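Local coordinates for protein lysine specific cysteine protease (Porphyromonas gingivalis, PDB 3M1H) that cleaves peptide bonds after lysine as a secreted protease and possible virulence factor, represented here by its K3 cleaved adhesin domain, a calcium-binding beta jelly roll, at residues A53-F58 with D164-N169; L73-G78 with V173-G178. All blocks are in the same frame, centred on the assembly; numbering follows the deposited sequence.

In the fold
Both interactions use the strand 167-177, the last of the chain, and lie on opposite sides of the chain's centre with about 32 Å between their own centres. Interaction 1 sits at the start of this strand, where residues 53-58 meet 164-169. Interaction 2 sits at its end, where the loop 73-78 meets 173-178. In sequence the four segments come in the order 53-58, 73-78, 164-169, 173-178, so the two contacts cross. Early parts of the chain are thus joined to the final strand at each end of the jelly roll. That strand also pairs with strands 4-8, 50-53 and 79-87 in one of the antiparallel sheets of the adhesin domain.

Interaction 1. Residues A53-F58 with D164-N169; sequences ASYINF and DFFWIN. Unlike the reference sequence in segment 53-58: Tyr55 (reference His).
Ala53 and Trp167 form an antiparallel, non-hydrogen-bonded pair with CA atoms 4.3 Å apart, and beyond it the two segments no longer pair as regular strands with each other. There Phe166 O takes two backbone N-H groups: Ser54 N at 2.9 Å, tilted from the carbonyl plane, and Tyr55 N at 3.2 Å, in that plane and on a lone pair. Ser54 O accepts from Asp164 N at 3.0 Å, with the donor above the carbonyl plane. The Ser54 side chain turns back between its own N and carbonyl carbon (chi1 70°), which brings OG to Phe165 N at 3.0 Å. Glu95 OE2 is hydrogen-bonded to this OG and to Phe166 N, linking the two segments.

The methyl of Ala53 sits over one face of the Trp167 indole. Its CB is 3.3 Å from the centroid of the six-membered ring, 7° off the normal. At the indole edge a water in the ring plane accepts from Trp167 NE1 and from Asn57 N. Ile56 CG1 meets Trp167 CZ2, and the Ile56 side chain lies close to that of Asn28, a calcium ligand. The Tyr55 ring and the Asp164 carboxylate run side by side, their planes 23° apart, with Tyr55 CD1 3.3 Å from Asp164 OD1. Arg133 pairs with that carboxylate and makes a cation-pi contact with Tyr55. The Asn57 side chain crosses that of Phe166 at about a right angle, with Asn57 OD1 3.7 Å from Phe166 CE1; this OD1 accepts from Arg133 N.

In the cleaved adhesin jelly roll, the start of strand 167-177 here meets the end of strand 50-53. The side chains of Tyr55 and Asp164 both touch Pro61 on strand 60-61. Ile168 and Asn169 pack on strand 79-87.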
loop_
_atom_site.group_PDB
_atom_site.type_symbol
_atom_site.label_atom_id
_atom_site.label_comp_id
_atom_site.label_asym_id
_atom_site.label_seq_id
_atom_site.Cartn_x
_atom_site.Cartn_y
_atom_site.Cartn_z
ATOM N N ALA A 53 0.169 8.317 -2.940
ATOM C CA ALA A 53 -0.527 9.210 -3.877
ATOM C C ALA A 53 -0.104 9.070 -5.317
ATOM O O ALA A 53 1.081 9.043 -5.633
ATOM C CB ALA A 53 -0.328 10.682 -3.461
ATOM N N SER A 54 -1.106 9.045 -6.191
ATOM C CA SER A 54 -0.918 9.356 -7.625
ATOM C C SER A 54 -1.379 10.782 -7.924
ATOM O O SER A 54 -1.165 11.255 -9.059
ATOM C CB SER A 54 -1.645 8.356 -8.503
ATOM O OG SER A 54 -3.039 8.488 -8.439
ATOM N N TYR A 55 -1.964 11.477 -6.955
ATOM C CA TYR A 55 -2.415 12.873 -7.073
ATOM C C TYR A 55 -2.548 13.457 -5.698
ATOM O O TYR A 55 -3.165 12.824 -4.846
ATOM C CB TYR A 55 -3.763 12.958 -7.809
ATOM C CG TYR A 55 -4.259 14.357 -8.109
ATOM C CD1 TYR A 55 -4.065 14.907 -9.377
ATOM C CD2 TYR A 55 -4.916 15.121 -7.144
ATOM C CE1 TYR A 55 -4.520 16.184 -9.671
ATOM C CE2 TYR A 55 -5.386 16.419 -7.427
ATOM C CZ TYR A 55 -5.161 16.942 -8.707
ATOM O OH TYR A 55 -5.633 18.221 -8.987
ATOM N N ILE A 56 -1.987 14.654 -5.477
ATOM C CA ILE A 56 -2.031 15.321 -4.190
ATOM C C ILE A 56 -2.762 16.649 -4.338
ATOM O O ILE A 56 -2.388 17.458 -5.210
ATOM C CB ILE A 56 -0.600 15.573 -3.615
ATOM C CG1 ILE A 56 0.120 14.244 -3.454
ATOM C CG2 ILE A 56 -0.670 16.259 -2.286
ATOM C CD1 ILE A 56 1.567 14.310 -2.993
ATOM N N ASN A 57 -3.795 16.863 -3.540
ATOM C CA ASN A 57 -4.537 18.136 -3.585
ATOM C C ASN A 57 -3.586 19.309 -3.333
ATOM O O ASN A 57 -2.659 19.204 -2.544
ATOM C CB ASN A 57 -5.707 18.158 -2.605
ATOM C CG ASN A 57 -6.915 17.353 -3.103
ATOM O OD1 ASN A 57 -7.064 17.073 -4.287
ATOM N ND2 ASN A 57 -7.772 16.989 -2.168
ATOM N N PHE A 58 -3.836 20.402 -4.059
ATOM C CA PHE A 58 -3.037 21.644 -4.024
ATOM C C PHE A 58 -1.640 21.470 -4.628
ATOM O O PHE A 58 -0.819 22.385 -4.501
ATOM C CB PHE A 58 -2.935 22.242 -2.613
ATOM C CG PHE A 58 -4.262 22.734 -2.039
ATOM C CD1 PHE A 58 -4.672 24.062 -2.195
ATOM C CD2 PHE A 58 -5.068 21.884 -1.303
ATOM C CE1 PHE A 58 -5.872 24.510 -1.645
ATOM C CE2 PHE A 58 -6.277 22.321 -0.735
ATOM C CZ PHE A 58 -6.681 23.633 -0.901
ATOM N N ASP A 164 -2.385 10.385 -11.658
ATOM C CA ASP A 164 -3.551 11.233 -11.830
ATOM C C ASP A 164 -4.875 10.601 -11.453
ATOM O O ASP A 164 -5.893 10.830 -12.110
ATOM C CB ASP A 164 -3.583 11.733 -13.283
ATOM C CG ASP A 164 -4.328 13.041 -13.448
ATOM O OD1 ASP A 164 -4.623 13.768 -12.469
ATOM O OD2 ASP A 164 -4.595 13.336 -14.634
ATOM N N PHE A 165 -4.887 9.831 -10.357
ATOM C CA PHE A 165 -6.146 9.391 -9.729
ATOM C C PHE A 165 -6.247 10.068 -8.361
ATOM O O PHE A 165 -6.578 11.280 -8.291
ATOM C CB PHE A 165 -6.306 7.859 -9.786
ATOM C CG PHE A 165 -6.462 7.375 -11.213
ATOM C CD1 PHE A 165 -7.692 7.456 -11.832
ATOM C CD2 PHE A 165 -5.363 6.923 -11.938
ATOM C CE1 PHE A 165 -7.845 7.051 -13.175
ATOM C CE2 PHE A 165 -5.502 6.522 -13.283
ATOM C CZ PHE A 165 -6.756 6.589 -13.894
ATOM N N PHE A 166 -5.970 9.364 -7.253
ATOM C CA PHE A 166 -5.881 10.066 -5.989
ATOM C C PHE A 166 -4.903 9.368 -5.027
ATOM O O PHE A 166 -3.729 9.554 -5.174
ATOM C CB PHE A 166 -7.273 10.339 -5.398
ATOM C CG PHE A 166 -7.275 11.322 -4.270
ATOM C CD1 PHE A 166 -6.683 12.559 -4.425
ATOM C CD2 PHE A 166 -7.863 11.028 -3.037
ATOM C CE1 PHE A 166 -6.687 13.476 -3.409
ATOM C CE2 PHE A 166 -7.877 11.955 -2.007
ATOM C CZ PHE A 166 -7.278 13.196 -2.199
ATOM N N TRP A 167 -5.374 8.573 -4.064
ATOM C CA TRP A 167 -4.482 7.791 -3.191
ATOM C C TRP A 167 -4.989 6.360 -3.109
ATOM O O TRP A 167 -6.202 6.129 -3.277
ATOM C CB TRP A 167 -4.436 8.353 -1.771
ATOM C CG TRP A 167 -3.887 9.737 -1.587
ATOM C CD1 TRP A 167 -4.453 10.928 -1.922
ATOM C CD2 TRP A 167 -2.658 10.042 -0.946
ATOM N NE1 TRP A 167 -3.644 11.987 -1.521
ATOM C CE2 TRP A 167 -2.515 11.449 -0.944
ATOM C CE3 TRP A 167 -1.635 9.251 -0.398
ATOM C CZ2 TRP A 167 -1.409 12.070 -0.383
ATOM C CZ3 TRP A 167 -0.540 9.874 0.165
ATOM C CH2 TRP A 167 -0.435 11.273 0.148
ATOM N N ILE A 168 -4.048 5.432 -2.906
ATOM C CA ILE A 168 -4.312 4.041 -2.527
ATOM C C ILE A 168 -4.061 3.906 -1.013
ATOM O O ILE A 168 -3.103 4.482 -0.484
ATOM C CB ILE A 168 -3.526 3.045 -3.367
ATOM C CG1 ILE A 168 -3.934 1.611 -2.991
ATOM C CG2 ILE A 168 -2.024 3.214 -3.253
ATOM C CD1 ILE A 168 -3.451 0.588 -4.056
ATOM N N ASN A 169 -4.926 3.151 -0.347
ATOM C CA ASN A 169 -4.826 2.895 1.090
ATOM C C ASN A 169 -4.651 1.411 1.383
ATOM O O ASN A 169 -5.234 0.562 0.707
ATOM C CB ASN A 169 -6.087 3.327 1.797
ATOM C CG ASN A 169 -6.414 4.777 1.660
ATOM O OD1 ASN A 169 -5.543 5.622 1.681
ATOM N ND2 ASN A 169 -7.696 5.079 1.580
HETATM O O HOH W 1 -4.077 15.011 -1.143
#

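Interaction 2. Residues L73-G78 with V173-G178; sequences LSLPGG and VVITSG
Leu73 and Ile175 both carry their gamma branch beside the backbone N (CG of Leu73, chi1 -56°; CG1 of Ile175, chi1 -60°), and both side chains run on from there with extended chi2 torsions. Their ends then meet across the contact, with Leu73 CD1 3.7 Å from Ile175 CD1. The two side chains cross at about a right angle. Leu75 also crosses Ile175 at about a right angle, but it uses the other branch: Leu75 CD1 lies 4.1 Å from Ile175 CG2. Ile175 is therefore gripped by one leucine at its tip and by the next at its beta branch. The second methyl of Leu75 reaches further along the strand, with CD2 3.9 Å from Ser177 CB.

Residues 75-78 form a type I beta turn, closed by a bond from Gly78 N to Leu75 O of 2.9 Å. This turn lies in the loop that leads into strand 79-87, which runs antiparallel to strand 167-177 in the jelly-roll sheet. Gly78 has a positive phi of 85°, a conformation that suits glycine. Its own carbonyl is turned to the end of the chain: Gly178 N donates to Gly78 O at 2.9 Å. The donor stands above the carbonyl plane, away from a lone pair.

Leu148 on strand 142-148 touches both Leu75 and Ile175 and extends this apolar cluster. Ile175 also packs against Leu81 of strand 79-87 and against Val5 and Leu6 of strand 4-8.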
loop_
_atom_site.group_PDB
_atom_site.type_symbol
_atom_site.label_atom_id
_atom_site.label_comp_id
_atom_site.label_asym_id
_atom_site.label_seq_id
_atom_site.Cartn_x
_atom_site.Cartn_y
_atom_site.Cartn_z
ATOM N N LEU A 73 11.122 -11.330 8.054
ATOM C CA LEU A 73 10.187 -12.391 8.388
ATOM C C LEU A 73 10.955 -13.717 8.453
ATOM O O LEU A 73 11.981 -13.882 7.768
ATOM C CB LEU A 73 9.101 -12.471 7.327
ATOM C CG LEU A 73 8.271 -11.214 7.014
ATOM C CD1 LEU A 73 7.437 -11.384 5.740
ATOM C CD2 LEU A 73 7.390 -10.831 8.186
ATOM N N SER A 74 10.459 -14.655 9.265
ATOM C CA SER A 74 10.953 -16.025 9.227
ATOM C C SER A 74 9.803 -16.921 8.790
ATOM O O SER A 74 8.856 -17.147 9.551
ATOM C CB SER A 74 11.491 -16.452 10.597
ATOM O OG SER A 74 11.942 -17.808 10.514
ATOM N N LEU A 75 9.867 -17.399 7.553
ATOM C CA LEU A 75 8.852 -18.249 6.974
ATOM C C LEU A 75 9.503 -19.483 6.322
ATOM O O LEU A 75 9.417 -19.682 5.088
ATOM C CB LEU A 75 8.017 -17.470 5.960
ATOM C CG LEU A 75 7.269 -16.264 6.549
ATOM C CD1 LEU A 75 6.704 -15.355 5.462
ATOM C CD2 LEU A 75 6.165 -16.737 7.515
ATOM N N PRO A 76 10.143 -20.307 7.144
ATOM C CA PRO A 76 10.919 -21.429 6.608
ATOM C C PRO A 76 10.099 -22.436 5.812
ATOM O O PRO A 76 10.646 -23.087 4.902
ATOM C CB PRO A 76 11.540 -22.052 7.855
ATOM C CG PRO A 76 10.703 -21.656 8.954
ATOM C CD PRO A 76 10.197 -20.277 8.612
ATOM N N GLY A 77 8.802 -22.531 6.115
ATOM C CA GLY A 77 7.865 -23.348 5.352
ATOM C C GLY A 77 6.820 -22.578 4.553
ATOM O O GLY A 77 5.824 -23.141 4.097
ATOM N N GLY A 78 7.054 -21.281 4.356
ATOM C CA GLY A 78 6.078 -20.423 3.731
ATOM C C GLY A 78 5.045 -19.874 4.710
ATOM O O GLY A 78 5.084 -20.075 5.929
ATOM N N VAL A 173 -2.556 -5.559 7.773
ATOM C CA VAL A 173 -1.638 -6.524 7.160
ATOM C C VAL A 173 -1.348 -7.634 8.154
ATOM O O VAL A 173 -0.816 -7.374 9.217
ATOM C CB VAL A 173 -0.338 -5.835 6.756
ATOM C CG1 VAL A 173 0.665 -6.856 6.179
ATOM C CG2 VAL A 173 -0.592 -4.708 5.740
ATOM N N VAL A 174 -1.680 -8.867 7.796
ATOM C CA VAL A 174 -1.478 -10.034 8.660
ATOM C C VAL A 174 -0.725 -11.120 7.874
ATOM O O VAL A 174 -1.085 -11.397 6.727
ATOM C CB VAL A 174 -2.803 -10.614 9.170
ATOM C CG1 VAL A 174 -2.538 -11.762 10.131
ATOM C CG2 VAL A 174 -3.656 -9.527 9.886
ATOM N N ILE A 175 0.325 -11.687 8.469
ATOM C CA ILE A 175 1.100 -12.792 7.877
ATOM C C ILE A 175 1.128 -13.919 8.899
ATOM O O ILE A 175 1.478 -13.718 10.074
ATOM C CB ILE A 175 2.529 -12.381 7.475
ATOM C CG1 ILE A 175 2.478 -11.251 6.430
ATOM C CG2 ILE A 175 3.307 -13.635 6.959
ATOM C CD1 ILE A 175 3.817 -10.751 5.969
ATOM N N THR A 176 0.711 -15.094 8.439
ATOM C CA THR A 176 0.689 -16.289 9.260
ATOM C C THR A 176 1.679 -17.275 8.669
ATOM O O THR A 176 1.864 -17.308 7.461
ATOM C CB THR A 176 -0.713 -16.930 9.279
ATOM O OG1 THR A 176 -1.049 -17.396 7.965
ATOM C CG2 THR A 176 -1.762 -15.922 9.729
ATOM N N SER A 177 2.296 -18.084 9.512
ATOM C CA SER A 177 3.293 -19.047 9.010
ATOM C C SER A 177 2.618 -20.380 8.755
ATOM O O SER A 177 1.553 -20.663 9.312
ATOM C CB SER A 177 4.449 -19.199 9.986
ATOM O OG SER A 177 3.960 -19.459 11.285
ATOM N N GLY A 178 3.238 -21.186 7.897
ATOM C CA GLY A 178 2.757 -22.529 7.588
ATOM C C GLY A 178 2.517 -22.683 6.102
ATOM O O GLY A 178 1.842 -21.851 5.488
#